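PDB 3LAG: cupin domain-containing protein, which is of unknown function but has a cupin fold and binds a nickel ion through three histidines. Local coordinates for residues Ser8-Asp13 against Arg18-Arg23; Met49-Pro54 against Ser59-Lys64. One frame throughout, in Å; residues are numbered along the deposited sequence.

Both contacts are antiparallel beta hairpins of one cupin sheet, on opposite sides of the chain's centre, and their centres lie 20 Å apart. They do not touch; the nearest atoms are about 7 Å from each other. Both come near the nickel site of His33, His35 and His77 without supplying a ligand: the side chain of Trp22 in interaction 1 comes within about 6 Å of the ion and that of Met49 in interaction 2 within about 7 Å. Phe89 of strand 87-94 packs against both of these side chains. The hairpins differ at the dimer level, since interaction 1 meets the second subunit whereas no other chain of the assembly touches interaction 2.

Interaction 1: Ser8-Asp13 against Arg18-Arg23; sequences SEIQID and RVTEWR
A classic beta bulge interrupts the hairpin of Ser8-Asp13 and Arg18-Arg23: Gln11 and Ile12 both face Val19, whose O takes a bond from Gln11 N at 2.8 Å and a weak one from Ile12 N. Val19 N returns a bond to Ile12 O (2.9 Å), and the two side chains lie side by side, Ile12 CD1 3.8 Å from Val19 CG2. Before the bulge, Glu9 and Glu21 form a hydrogen-bonded pair. On the face with Ser8 and Trp22, Ser8 CB sits over the indole in a CH-pi contact, 3.6 Å from the centroid of the Trp22 six-membered ring. Farther along, Arg18 grips Asp13 side-on. Its NE meets OD1 of Asp13 at 2.9 Å, nearly straight (178°), and NH2 donates to OD2; both come from above the carboxylate plane. Ile10 CD1 lies over one face of the guanidinium, and Lys95 also pairs with Asp13. On the other face of this cupin hairpin the Glu9 and Glu21 carboxylates come near each other; salt bridges from Arg67 of the second subunit to Glu9 and from Arg23 NE to Glu21 OE2 (2.9 Å) probably offset the repulsion. Gln11 NE2 bonds weakly to Glu21 OE1 and also to Gly66 O of the second subunit, whose Ser68 pairs with Gln11 OE1.

Interaction 2: Met49-Pro54 against Ser59-Lys64; sequences MTIVAP and SLAQLK
Met49, a selenomethionine here, and Ala61 form a hydrogen-bonded pair in an antiparallel hairpin of the cupin sheet, with Met49 N to Ala61 O at 3.0 Å and Ala61 N to Met49 O at 2.8 Å. Ile51 and Ser59 make the next such pair, and Thr50 with Leu60 the non-hydrogen-bonded one between them. Small Ala61 is met by two longer side chains: Ile51 CD1 approaches its CB at 3.8 Å, and Met49 CE comes to 4.0 Å of the same atom. The Met49 chain runs out extended to SE and then turns at chi3 (72°), which swings CE back to the alanine. Leu63 CD1 packs beside the root of this chain, 4.1 Å from Met49 CB. On the reverse face, in the conformer given, Leu60 CD1 lies against the Met49 backbone. Behind the first shell, Ile87 and Tyr69 back both Met49 and Leu63, Val79 and Phe89 add to the packing on Met49, and Ile51 rests on His77, a nickel ligand. Strand 76-80 continues the sheet through backbone bonds of Thr50 and Val52. At the other end, one water joins the strands, donating to Ile51 O at 2.8 Å and bonded to Ser59 OG at 2.7 Å.

Interaction 1: Ser8-Asp13 against Arg18-Arg23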
ATOM      1  N   SER B   8       5.200  14.154   4.665  1.00 10.01           N
ATOM      2  CA  SER B   8       4.474  12.962   5.093  1.00 11.16           C
ATOM      3  C   SER B   8       3.022  13.276   5.451  1.00 10.67           C
ATOM      4  O   SER B   8       2.725  14.351   5.959  1.00 12.71           O
ATOM      5  CB  SER B   8       5.168  12.292   6.281  1.00 13.39           C
ATOM      6  OG  SER B   8       5.167  13.147   7.404  1.00 16.49           O
ATOM      7  N   GLU B   9       2.132  12.330   5.164  1.00  9.25           N
ATOM      8  CA  GLU B   9       0.724  12.428   5.523  1.00  9.95           C
ATOM      9  C   GLU B   9       0.289  11.093   6.109  1.00  8.90           C
ATOM     10  O   GLU B   9       0.417  10.040   5.466  1.00  8.78           O
ATOM     11  CB  GLU B   9      -0.147  12.745   4.310  1.00 11.84           C
ATOM     12  CG  GLU B   9      -1.627  12.821   4.660  1.00 15.02           C
ATOM     13  CD  GLU B   9      -2.552  12.320   3.550  1.00 21.01           C
ATOM     14  OE1 GLU B   9      -2.052  11.846   2.504  1.00 23.65           O
ATOM     15  OE2 GLU B   9      -3.788  12.395   3.734  1.00 22.12           O
ATOM     16  N   ILE B  10      -0.214  11.131   7.336  1.00  8.30           N
ATOM     17  CA  ILE B  10      -0.711   9.920   7.973  1.00  8.75           C
ATOM     18  C   ILE B  10      -2.137   9.670   7.497  1.00  8.94           C
ATOM     19  O   ILE B  10      -3.057  10.402   7.854  1.00 10.99           O
ATOM     20  CB  ILE B  10      -0.609   9.995   9.508  1.00  9.55           C
ATOM     21  CG1 ILE B  10       0.863  10.106   9.924  1.00 11.20           C
ATOM     22  CG2 ILE B  10      -1.222   8.766  10.154  1.00 10.81           C
ATOM     23  CD1 ILE B  10       1.100  10.453  11.378  1.00 12.73           C
ATOM     24  N   GLN B  11      -2.311   8.655   6.660  1.00  7.90           N
ATOM     25  CA  GLN B  11      -3.608   8.369   6.053  1.00  8.46           C
ATOM     26  C   GLN B  11      -4.505   7.547   6.963  1.00  8.44           C
ATOM     27  O   GLN B  11      -5.732   7.697   6.946  1.00  9.20           O
ATOM     28  CB  GLN B  11      -3.428   7.637   4.731  1.00  8.97           C
ATOM     29  CG  GLN B  11      -2.771   8.473   3.656  1.00  9.03           C
ATOM     30  CD  GLN B  11      -2.817   7.796   2.316  1.00  8.99           C
ATOM     31  OE1 GLN B  11      -3.201   6.636   2.211  1.00 10.04           O
ATOM     32  NE2 GLN B  11      -2.408   8.510   1.281  1.00  9.04           N
ATOM     33  N   ILE B  12      -3.883   6.646   7.723  1.00  7.63           N
ATOM     34  CA  ILE B  12      -4.612   5.737   8.598  1.00  8.06           C
ATOM     35  C   ILE B  12      -3.790   5.597   9.854  1.00  6.61           C
ATOM     36  O   ILE B  12      -2.560   5.460   9.800  1.00  6.70           O
ATOM     37  CB  ILE B  12      -4.743   4.323   7.976  1.00  8.66           C
ATOM     38  CG1 ILE B  12      -5.561   4.360   6.687  1.00 10.26           C
ATOM     39  CG2 ILE B  12      -5.344   3.346   8.986  1.00  9.36           C
ATOM     40  CD1 ILE B  12      -5.470   3.085   5.888  1.00 12.48           C
ATOM     41  N   ASP B  13      -4.445   5.606  11.004  1.00  6.58           N
ATOM     42  CA  ASP B  13      -3.719   5.336  12.228  1.00  6.38           C
ATOM     43  C   ASP B  13      -4.694   4.751  13.243  1.00  7.55           C
ATOM     44  O   ASP B  13      -5.656   5.421  13.653  1.00  8.53           O
ATOM     45  CB  ASP B  13      -3.069   6.609  12.778  1.00  7.29           C
ATOM     46  CG  ASP B  13      -2.092   6.327  13.899  1.00  8.05           C
ATOM     47  OD1 ASP B  13      -1.402   5.279  13.849  1.00  8.71           O
ATOM     48  OD2 ASP B  13      -2.025   7.141  14.850  1.00 10.14           O
ATOM     49  N   ARG B  18      -0.389   1.851  11.175  1.00  6.92           N
ATOM     50  CA  ARG B  18      -0.263   3.225  10.712  1.00  7.72           C
ATOM     51  C   ARG B  18       0.201   3.242   9.265  1.00  8.98           C
ATOM     52  O   ARG B  18       1.189   2.587   8.924  1.00 11.37           O
ATOM     53  CB  ARG B  18       0.746   3.994  11.548  1.00  7.98           C
ATOM     54  CG  ARG B  18       0.895   5.443  11.103  1.00 10.58           C
ATOM     55  CD  ARG B  18       1.814   6.195  12.018  1.00 15.08           C
ATOM     56  NE  ARG B  18       1.120   6.554  13.246  1.00 16.15           N
ATOM     57  CZ  ARG B  18       1.565   7.441  14.128  1.00 19.52           C
ATOM     58  NH1 ARG B  18       2.719   8.063  13.926  1.00 22.45           N
ATOM     59  NH2 ARG B  18       0.854   7.707  15.215  1.00 19.68           N
ATOM     60  N   VAL B  19      -0.496   4.009   8.433  1.00  7.32           N
ATOM     61  CA  VAL B  19      -0.164   4.156   7.021  1.00  7.18           C
ATOM     62  C   VAL B  19       0.215   5.605   6.754  1.00  7.82           C
ATOM     63  O   VAL B  19      -0.596   6.501   6.969  1.00  7.91           O
ATOM     64  CB  VAL B  19      -1.336   3.745   6.118  1.00  8.00           C
ATOM     65  CG1 VAL B  19      -0.925   3.886   4.675  1.00  9.05           C
ATOM     66  CG2 VAL B  19      -1.755   2.309   6.406  1.00  9.64           C
ATOM     67  N   THR B  20       1.456   5.816   6.317  1.00  7.41           N
ATOM     68  CA  THR B  20       1.973   7.145   6.016  1.00  7.77           C
ATOM     69  C   THR B  20       2.395   7.243   4.567  1.00  7.34           C
ATOM     70  O   THR B  20       3.144   6.401   4.067  1.00  7.89           O
ATOM     71  CB  THR B  20       3.203   7.480   6.882  1.00  8.08           C
ATOM     72  OG1 THR B  20       2.873   7.291   8.262  1.00  8.69           O
ATOM     73  CG2 THR B  20       3.657   8.920   6.674  1.00  8.83           C
ATOM     74  N   GLU B  21       1.903   8.278   3.900  1.00  7.46           N
ATOM     75  CA  GLU B  21       2.345   8.611   2.556  0.50  8.15           C
ATOM     76  C   GLU B  21       3.556   9.530   2.632  1.00  7.83           C
ATOM     77  O   GLU B  21       3.495  10.600   3.243  1.00  7.99           O
ATOM     78  CB  GLU B  21       1.221   9.307   1.791  0.50  8.89           C
ATOM     79  CG  GLU B  21       1.598   9.729   0.389  0.50 11.90           C
ATOM     80  CD  GLU B  21       0.457  10.446  -0.299  0.50 14.74           C
ATOM     81  OE1 GLU B  21      -0.560  10.724   0.373  0.50 15.75           O
ATOM     82  OE2 GLU B  21       0.566  10.722  -1.510  0.50 14.62           O
ATOM     83  N   TRP B  22       4.653   9.104   2.009  1.00  6.83           N
ATOM     84  CA  TRP B  22       5.877   9.895   1.941  1.00  6.96           C
ATOM     85  C   TRP B  22       6.062  10.453   0.543  1.00  7.11           C
ATOM     86  O   TRP B  22       5.958   9.727  -0.442  1.00  7.56           O
ATOM     87  CB  TRP B  22       7.102   9.049   2.329  1.00  7.52           C
ATOM     88  CG  TRP B  22       7.148   8.766   3.795  1.00  7.78           C
ATOM     89  CD1 TRP B  22       6.672   7.658   4.444  1.00  7.93           C
ATOM     90  CD2 TRP B  22       7.674   9.626   4.810  1.00  8.65           C
ATOM     91  NE1 TRP B  22       6.875   7.774   5.802  1.00  9.52           N
ATOM     92  CE2 TRP B  22       7.498   8.970   6.050  1.00  9.45           C
ATOM     93  CE3 TRP B  22       8.288  10.884   4.791  1.00  9.79           C
ATOM     94  CZ2 TRP B  22       7.903   9.535   7.257  1.00 11.23           C
ATOM     95  CZ3 TRP B  22       8.695  11.444   5.994  1.00 12.09           C
ATOM     96  CH2 TRP B  22       8.502  10.767   7.210  1.00 11.74           C
ATOM     97  N   ARG B  23       6.322  11.754   0.470  1.00  7.06           N
ATOM     98  CA  ARG B  23       6.632  12.415  -0.792  1.00  8.39           C
ATOM     99  C   ARG B  23       7.952  13.137  -0.637  1.00  8.04           C
ATOM    100  O   ARG B  23       8.103  14.008   0.224  1.00  8.76           O
ATOM    101  CB  ARG B  23       5.528  13.403  -1.173  1.00 10.27           C
ATOM    102  CG  ARG B  23       4.264  12.716  -1.611  1.00 11.22           C
ATOM    103  CD  ARG B  23       3.173  13.706  -1.999  1.00 13.72           C
ATOM    104  NE  ARG B  23       2.050  13.013  -2.617  1.00 16.37           N
ATOM    105  CZ  ARG B  23       1.927  12.793  -3.922  1.00 18.23           C
ATOM    106  NH1 ARG B  23       2.846  13.225  -4.776  1.00 16.60           N
ATOM    107  NH2 ARG B  23       0.866  12.151  -4.378  1.00 21.97           N
TER

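Interaction 2: Met49-Pro54 against Ser59-Lys64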
HETATM    1  N   MSE B  49      15.809   5.748  -4.794  1.00 10.04           N
HETATM    2  CA  MSE B  49      15.789   6.353  -3.462  1.00 11.43           C
HETATM    3  C   MSE B  49      17.119   6.168  -2.743  1.00 11.69           C
HETATM    4  O   MSE B  49      17.534   5.035  -2.481  1.00 13.09           O
HETATM    5  CB  MSE B  49      14.653   5.703  -2.649  1.00 12.48           C
HETATM    6  CG  MSE B  49      14.360   6.336  -1.299  1.00 12.29           C
HETATM    7 SE   MSE B  49      12.902   5.435  -0.367  0.60 16.19          SE
HETATM    8  CE  MSE B  49      13.905   3.820   0.085  1.00 14.22           C
ATOM      9  N   THR B  50      17.779   7.274  -2.410  1.00  9.13           N
ATOM     10  CA  THR B  50      19.049   7.201  -1.709  1.00 10.09           C
ATOM     11  C   THR B  50      18.824   6.822  -0.245  1.00  9.43           C
ATOM     12  O   THR B  50      18.007   7.429   0.454  1.00 10.54           O
ATOM     13  CB  THR B  50      19.798   8.530  -1.823  1.00 11.21           C
ATOM     14  OG1 THR B  50      20.086   8.781  -3.205  1.00 12.19           O
ATOM     15  CG2 THR B  50      21.096   8.489  -1.038  1.00 11.35           C
ATOM     16  N   ILE B  51      19.542   5.794   0.207  1.00  8.82           N
ATOM     17  CA  ILE B  51      19.496   5.369   1.597  1.00  9.31           C
ATOM     18  C   ILE B  51      20.874   5.587   2.191  1.00  9.17           C
ATOM     19  O   ILE B  51      21.867   5.083   1.653  1.00  9.99           O
ATOM     20  CB  ILE B  51      19.142   3.873   1.727  1.00 11.02           C
ATOM     21  CG1 ILE B  51      17.806   3.589   1.028  1.00 12.63           C
ATOM     22  CG2 ILE B  51      19.114   3.466   3.198  1.00 12.76           C
ATOM     23  CD1 ILE B  51      17.344   2.145   1.112  1.00 14.52           C
ATOM     24  N   VAL B  52      20.944   6.362   3.271  1.00  9.17           N
ATOM     25  CA  VAL B  52      22.209   6.618   3.947  1.00 10.22           C
ATOM     26  C   VAL B  52      22.250   5.789   5.220  1.00  9.11           C
ATOM     27  O   VAL B  52      21.404   5.939   6.112  1.00 10.38           O
ATOM     28  CB  VAL B  52      22.401   8.097   4.306  1.00 10.99           C
ATOM     29  CG1 VAL B  52      23.831   8.331   4.825  1.00 11.01           C
ATOM     30  CG2 VAL B  52      22.096   8.988   3.105  1.00 11.79           C
ATOM     31  N   ALA B  53      23.211   4.870   5.266  1.00 11.81           N
ATOM     32  CA  ALA B  53      23.375   3.978   6.401  1.00 14.07           C
ATOM     33  C   ALA B  53      24.020   4.745   7.549  1.00 14.78           C
ATOM     34  O   ALA B  53      24.565   5.829   7.342  1.00 13.76           O
ATOM     35  CB  ALA B  53      24.238   2.782   6.003  1.00 14.32           C
ATOM     36  N   PRO B  54      23.960   4.190   8.771  1.00 16.32           N
ATOM     37  CA  PRO B  54      24.587   4.891   9.898  1.00 18.40           C
ATOM     38  C   PRO B  54      26.071   5.211   9.671  1.00 19.39           C
ATOM     39  O   PRO B  54      26.550   6.191  10.238  1.00 21.38           O
ATOM     40  CB  PRO B  54      24.410   3.910  11.062  1.00 18.70           C
ATOM     41  CG  PRO B  54      23.197   3.121  10.703  1.00 18.26           C
ATOM     42  CD  PRO B  54      23.233   2.983   9.202  1.00 17.13           C
ATOM     43  N   SER B  59      23.420   4.014  -0.764  1.00 11.02           N
ATOM     44  CA  SER B  59      22.998   3.114  -1.819  1.00 10.57           C
ATOM     45  C   SER B  59      21.711   3.672  -2.406  1.00 10.50           C
ATOM     46  O   SER B  59      21.093   4.568  -1.834  1.00 11.42           O
ATOM     47  CB  SER B  59      22.791   1.700  -1.278  1.00 11.65           C
ATOM     48  OG  SER B  59      21.820   1.685  -0.245  1.00 13.66           O
ATOM     49  N   LEU B  60      21.269   3.094  -3.517  0.50  9.39           N
ATOM     50  CA  LEU B  60      20.145   3.634  -4.264  0.50  9.42           C
ATOM     51  C   LEU B  60      19.068   2.568  -4.469  0.50  8.99           C
ATOM     52  O   LEU B  60      19.127   1.790  -5.429  0.50  8.56           O
ATOM     53  CB  LEU B  60      20.647   4.147  -5.610  0.50 10.91           C
ATOM     54  CG  LEU B  60      19.715   5.008  -6.458  0.50 11.64           C
ATOM     55  CD1 LEU B  60      19.231   6.212  -5.666  0.50 11.65           C
ATOM     56  CD2 LEU B  60      20.432   5.457  -7.723  0.50 11.50           C
ATOM     57  N   ALA B  61      18.103   2.517  -3.550  1.00  9.66           N
ATOM     58  CA  ALA B  61      17.036   1.528  -3.610  1.00  9.71           C
ATOM     59  C   ALA B  61      16.254   1.704  -4.906  1.00  9.20           C
ATOM     60  O   ALA B  61      15.838   2.824  -5.265  1.00  9.31           O
ATOM     61  CB  ALA B  61      16.113   1.662  -2.408  1.00 10.93           C
ATOM     62  N   GLN B  62      16.055   0.584  -5.595  1.00  9.67           N
ATOM     63  CA  GLN B  62      15.319   0.571  -6.844  1.00 10.93           C
ATOM     64  C   GLN B  62      13.852   0.225  -6.588  1.00 10.36           C
ATOM     65  O   GLN B  62      13.482  -0.948  -6.456  1.00 11.88           O
ATOM     66  CB  GLN B  62      15.962  -0.409  -7.818  1.00 11.88           C
ATOM     67  CG  GLN B  62      17.410  -0.062  -8.132  1.00 12.91           C
ATOM     68  CD  GLN B  62      17.556   1.292  -8.800  1.00 18.37           C
ATOM     69  OE1 GLN B  62      18.229   2.186  -8.281  1.00 20.53           O
ATOM     70  NE2 GLN B  62      16.920   1.455  -9.951  1.00 19.54           N
ATOM     71  N   LEU B  63      13.032   1.267  -6.502  1.00  9.81           N
ATOM     72  CA  LEU B  63      11.605   1.129  -6.205  1.00 10.10           C
ATOM     73  C   LEU B  63      10.808   0.852  -7.465  1.00  9.67           C
ATOM     74  O   LEU B  63      10.968   1.572  -8.450  1.00 10.01           O
ATOM     75  CB  LEU B  63      11.057   2.420  -5.587  1.00 11.21           C
ATOM     76  CG  LEU B  63      11.736   2.937  -4.325  1.00 12.55           C
ATOM     77  CD1 LEU B  63      11.043   4.198  -3.827  1.00 13.36           C
ATOM     78  CD2 LEU B  63      11.767   1.854  -3.258  1.00 16.05           C
ATOM     79  N   LYS B  64       9.943  -0.161  -7.428  1.00  8.63           N
ATOM     80  CA  LYS B  64       9.089  -0.463  -8.566  1.00  8.27           C
ATOM     81  C   LYS B  64       7.641  -0.294  -8.126  1.00  8.11           C
ATOM     82  O   LYS B  64       7.211  -0.867  -7.124  1.00  8.20           O
ATOM     83  CB  LYS B  64       9.337  -1.887  -9.081  1.00  9.16           C
ATOM     84  CG  LYS B  64       8.460  -2.292 -10.266  1.00 10.02           C
ATOM     85  CD  LYS B  64       8.795  -1.450 -11.483  1.00 10.26           C
ATOM     86  CE  LYS B  64       7.715  -1.548 -12.544  1.00 10.18           C
ATOM     87  NZ  LYS B  64       7.996  -0.599 -13.646  1.00 10.60           N
TER
HETATM   88  O   HOH W   1      22.737   2.479   2.175  1.00 12.15           O